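PDB 3VF1: 11R-lipoxygenase from Gersemia fruticosa, which probably adds molecular oxygen to polyunsaturated fatty acids as an iron-dependent dioxygenase whose activity is regulated by calcium. Local coordinates for residues 100-105 and 122-127; 25-30 and 68-73. All coordinates share one frame; numbering follows the deposited sequence.

Contact 1 of 2, residues 100-105 and 122-127; sequences YIAKVI and PCYRWV
Tyr100 stands crosswise against the indole of Trp126. Its CB sits over one face of the six-membered ring, 3.6 Å from that ring's centroid and 9° off the normal, a CH-pi contact, while the ring edge at CD1 turns to the five-membered ring, centroids 4.8 Å apart and planes at 55°: an edge-to-face pair. With CG anti to the backbone N (chi1 -179°), the phenol extends past Trp126, and its OH stops 3.8 Å from Tyr124 CB. Lys191 adds a cation-pi contact to the indole. An alanine in place of Trp126 would probably leave Tyr100 CB and CD1 without the flat surface they rest on, and Lys191 without its pi partner. Farther along, the Tyr124 ring turns one face to Ala102 O, which stands 3.3 Å above its centre, while CE1 meets Ala102 CB. Ala102 O also accepts a hydrogen bond from Cys123 N at 2.9 Å. On the face opposite Tyr100, Ile101 points its side chain, and its CD1 meets Val127 CG1 from the loop at 3.9 Å. Ile101 N bonds to Arg125 O at 3.1 Å, and Tyr124 and Arg125 both oppose Ile101, a G1 beta bulge. The whole is a bulged antiparallel hairpin of the PLAT domain's beta sandwich.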
# COMPACT_ATOMS: atom_id res chain seq x y z
N TYR A 100 2.83 26.80 -2.19
CA TYR A 100 3.38 25.52 -1.75
C TYR A 100 4.89 25.63 -1.67
O TYR A 100 5.58 25.70 -2.70
CB TYR A 100 2.97 24.39 -2.69
CG TYR A 100 3.50 23.04 -2.26
CD1 TYR A 100 2.87 22.31 -1.26
CD2 TYR A 100 4.64 22.51 -2.83
CE1 TYR A 100 3.35 21.08 -0.86
CE2 TYR A 100 5.14 21.28 -2.44
CZ TYR A 100 4.48 20.57 -1.45
OH TYR A 100 4.97 19.35 -1.05
N ILE A 101 5.42 25.66 -0.45
CA ILE A 101 6.83 25.91 -0.22
C ILE A 101 7.59 24.64 0.13
O ILE A 101 7.21 23.91 1.04
CB ILE A 101 7.03 26.94 0.90
CG1 ILE A 101 6.36 28.27 0.53
CG2 ILE A 101 8.51 27.15 1.19
CD1 ILE A 101 6.34 29.29 1.64
N ALA A 102 8.67 24.38 -0.60
CA ALA A 102 9.53 23.24 -0.32
C ALA A 102 10.26 23.46 1.00
O ALA A 102 10.08 22.70 1.95
CB ALA A 102 10.53 23.04 -1.45
N LYS A 103 11.09 24.50 1.05
CA LYS A 103 11.80 24.85 2.27
C LYS A 103 12.25 26.31 2.25
O LYS A 103 12.28 26.95 1.20
CB LYS A 103 13.01 23.94 2.47
CG LYS A 103 14.04 24.01 1.35
CD LYS A 103 15.11 22.94 1.52
CE LYS A 103 16.10 22.94 0.37
NZ LYS A 103 17.09 21.84 0.49
N VAL A 104 12.60 26.82 3.42
CA VAL A 104 13.08 28.19 3.56
C VAL A 104 14.49 28.18 4.14
O VAL A 104 14.79 27.43 5.07
CB VAL A 104 12.17 29.03 4.47
CG1 VAL A 104 12.70 30.44 4.61
CG2 VAL A 104 10.75 29.04 3.92
N ILE A 105 15.36 29.02 3.58
CA ILE A 105 16.74 29.13 4.05
C ILE A 105 17.03 30.56 4.48
O ILE A 105 16.97 31.49 3.67
CB ILE A 105 17.73 28.74 2.94
CG1 ILE A 105 17.41 27.34 2.41
CG2 ILE A 105 19.16 28.82 3.46
CD1 ILE A 105 18.22 26.95 1.19
N PRO A 122 12.78 22.80 6.57
CA PRO A 122 12.06 21.86 5.70
C PRO A 122 10.56 21.99 5.89
O PRO A 122 10.07 21.80 7.00
CB PRO A 122 12.55 20.49 6.18
CG PRO A 122 13.79 20.76 6.97
CD PRO A 122 13.59 22.11 7.58
N CYS A 123 9.84 22.32 4.82
CA CYS A 123 8.42 22.65 4.92
C CYS A 123 7.55 21.66 4.15
O CYS A 123 6.96 20.75 4.74
CB CYS A 123 8.18 24.07 4.42
SG CYS A 123 6.47 24.62 4.53
N TYR A 124 7.46 21.83 2.83
CA TYR A 124 6.63 20.98 1.99
C TYR A 124 5.17 21.02 2.43
O TYR A 124 4.55 19.99 2.67
CB TYR A 124 7.17 19.55 2.01
CG TYR A 124 8.63 19.48 1.62
CD1 TYR A 124 9.02 19.61 0.30
CD2 TYR A 124 9.62 19.30 2.58
CE1 TYR A 124 10.35 19.55 -0.07
CE2 TYR A 124 10.95 19.24 2.23
CZ TYR A 124 11.31 19.37 0.90
OH TYR A 124 12.64 19.32 0.54
N ARG A 125 4.64 22.23 2.54
CA ARG A 125 3.26 22.45 2.93
C ARG A 125 2.69 23.63 2.16
O ARG A 125 3.43 24.47 1.66
CB ARG A 125 3.16 22.76 4.43
CG ARG A 125 3.80 21.73 5.35
CD ARG A 125 2.90 20.53 5.57
NE ARG A 125 3.21 19.86 6.83
CZ ARG A 125 2.69 20.18 8.01
NH1 ARG A 125 1.81 21.17 8.11
NH2 ARG A 125 3.04 19.50 9.09
N TRP A 126 1.36 23.69 2.07
CA TRP A 126 0.69 24.89 1.58
C TRP A 126 0.53 25.84 2.77
O TRP A 126 0.19 25.40 3.87
CB TRP A 126 -0.68 24.56 1.00
CG TRP A 126 -0.65 23.60 -0.16
CD1 TRP A 126 -0.68 22.24 -0.10
CD2 TRP A 126 -0.61 23.94 -1.55
NE1 TRP A 126 -0.65 21.71 -1.37
CE2 TRP A 126 -0.60 22.74 -2.27
CE3 TRP A 126 -0.57 25.15 -2.25
CZ2 TRP A 126 -0.56 22.70 -3.67
CZ3 TRP A 126 -0.53 25.11 -3.63
CH2 TRP A 126 -0.52 23.90 -4.33
N VAL A 127 0.77 27.13 2.55
CA VAL A 127 0.61 28.11 3.62
C VAL A 127 -0.86 28.27 4.01
O VAL A 127 -1.21 28.22 5.19
CB VAL A 127 1.19 29.49 3.24
CG1 VAL A 127 2.69 29.39 2.99
CG2 VAL A 127 0.47 30.08 2.03

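Contact 2 of 2, residues 25-30 and 68-73; sequences TVETGD and GGTDTY
Backbone hydrogen bonds join Val26 and Asp71 as an antiparallel pair: Val26 N reaches Asp71 O at 2.9 Å, almost straight at 176°, and Asp71 N returns to Val26 O at 3.0 Å. A third, Thr28 N to Gly69 O at 3.1 Å, carries the pairing past Thr70. Beyond it the chain closes in through a CA-H...O contact, Gly68 CA to Thr28 O at 3.4 Å; at the backbone angles of Gly68 and Gly69 any side chain would collide with the carbonyl oxygen before it. Threonine methyls and hydroxyls meet on one face; Thr25 CG2, anti to its own N, and Thr70 CG2 are modelled very close, their exact spacing doubtful, and the Thr25 and Thr72 side chains lie at a slant to each other. Glu27 runs beside Thr70, pointing the same way. On the reverse face Val26 CG2 touches Tyr73 CE1 at 4.2 Å. A water sits between Val26 O, Asp71 OD2 and Thr28 OG1; its very short distances to the first two leave the bonding doubtful. Asp71 OD2 has a salt bridge to Lys59, and Thr28 OG1 bonds Trp99. Strand 70-77 is an edge strand of its sheet within this chain; strand 20-28 lies between it and strand 100-109, while Val26 and Tyr73 pack on Leu57 of strand 55-57.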
# COMPACT_ATOMS: atom_id res chain seq x y z
N THR A 25 15.76 33.01 1.83
CA THR A 25 15.60 32.39 0.53
C THR A 25 14.47 31.36 0.57
O THR A 25 14.49 30.44 1.39
CB THR A 25 16.89 31.69 0.07
OG1 THR A 25 17.98 32.61 0.11
CG2 THR A 25 16.73 31.14 -1.34
N VAL A 26 13.50 31.52 -0.32
CA VAL A 26 12.35 30.62 -0.37
C VAL A 26 12.38 29.76 -1.62
O VAL A 26 12.40 30.28 -2.74
CB VAL A 26 11.03 31.41 -0.34
CG1 VAL A 26 9.84 30.46 -0.36
CG2 VAL A 26 10.98 32.31 0.89
N GLU A 27 12.38 28.45 -1.43
CA GLU A 27 12.30 27.52 -2.55
C GLU A 27 10.88 27.00 -2.70
O GLU A 27 10.34 26.35 -1.80
CB GLU A 27 13.26 26.35 -2.35
CG GLU A 27 14.72 26.76 -2.23
CD GLU A 27 15.66 25.57 -2.29
OE1 GLU A 27 15.17 24.43 -2.43
OE2 GLU A 27 16.89 25.78 -2.19
N THR A 28 10.26 27.29 -3.84
CA THR A 28 8.90 26.84 -4.11
C THR A 28 8.90 25.35 -4.46
O THR A 28 9.78 24.88 -5.18
CB THR A 28 8.27 27.63 -5.27
OG1 THR A 28 8.32 29.03 -4.98
CG2 THR A 28 6.82 27.21 -5.48
N GLY A 29 7.92 24.62 -3.95
CA GLY A 29 7.81 23.20 -4.23
C GLY A 29 7.35 22.94 -5.65
O GLY A 29 7.21 23.87 -6.44
N ASP A 30 7.10 21.68 -5.97
CA ASP A 30 6.74 21.29 -7.33
C ASP A 30 5.23 21.40 -7.58
O ASP A 30 4.78 21.28 -8.71
CB ASP A 30 7.23 19.88 -7.64
CG ASP A 30 6.69 18.84 -6.67
OD1 ASP A 30 5.62 19.08 -6.06
OD2 ASP A 30 7.33 17.78 -6.52
N GLY A 68 8.06 25.69 -9.01
CA GLY A 68 9.42 25.63 -8.51
C GLY A 68 10.09 26.99 -8.58
O GLY A 68 9.42 28.01 -8.71
N GLY A 69 11.42 27.00 -8.50
CA GLY A 69 12.17 28.23 -8.57
C GLY A 69 12.55 28.76 -7.20
O GLY A 69 12.11 28.23 -6.18
N THR A 70 13.37 29.80 -7.19
CA THR A 70 13.85 30.39 -5.94
C THR A 70 13.58 31.89 -5.89
O THR A 70 13.61 32.57 -6.92
CB THR A 70 15.36 30.16 -5.75
OG1 THR A 70 15.62 28.76 -5.59
CG2 THR A 70 15.88 30.91 -4.53
N ASP A 71 13.33 32.40 -4.69
CA ASP A 71 13.20 33.83 -4.46
C ASP A 71 14.01 34.22 -3.24
O ASP A 71 13.77 33.70 -2.14
CB ASP A 71 11.73 34.22 -4.27
CG ASP A 71 10.88 33.92 -5.48
OD1 ASP A 71 10.89 34.73 -6.43
OD2 ASP A 71 10.20 32.88 -5.48
N THR A 72 14.96 35.12 -3.42
CA THR A 72 15.82 35.55 -2.32
C THR A 72 15.43 36.95 -1.85
O THR A 72 15.17 37.84 -2.66
CB THR A 72 17.31 35.54 -2.74
OG1 THR A 72 17.71 34.19 -3.01
CG2 THR A 72 18.18 36.12 -1.63
N TYR A 73 15.41 37.14 -0.54
CA TYR A 73 15.01 38.41 0.05
C TYR A 73 16.03 38.88 1.08
O TYR A 73 16.44 38.12 1.95
CB TYR A 73 13.64 38.27 0.74
CG TYR A 73 12.54 37.75 -0.16
CD1 TYR A 73 12.42 36.40 -0.43
CD2 TYR A 73 11.61 38.62 -0.72
CE1 TYR A 73 11.41 35.92 -1.25
CE2 TYR A 73 10.60 38.15 -1.54
CZ TYR A 73 10.51 36.80 -1.80
OH TYR A 73 9.50 36.33 -2.61
O HOH W 1 10.82 30.63 -4.70

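Overall arrangement
Contacts 1 and 2 are two joints of one four-stranded antiparallel sheet, in the order 70-77, 20-28, 100-109, 116-124, and their centres lie about 9 Å apart. The middle strands connect them directly: Ala102 N lies 2.8 Å from Glu27 O, and Ile105 O 2.7 Å from Thr25 N, both probable hydrogen bonds. Ala102 and Lys103 both face Glu27, a classic bulge at this seam. Neither contact supplies an iron ligand; both belong to the PLAT domain. The predicted calcium sites are close, however: the side chain of Trp126 comes within about 4 Å of the Asp98 side chain and of Gly33, and that of Tyr73 lies about 5 Å from that of Asp58.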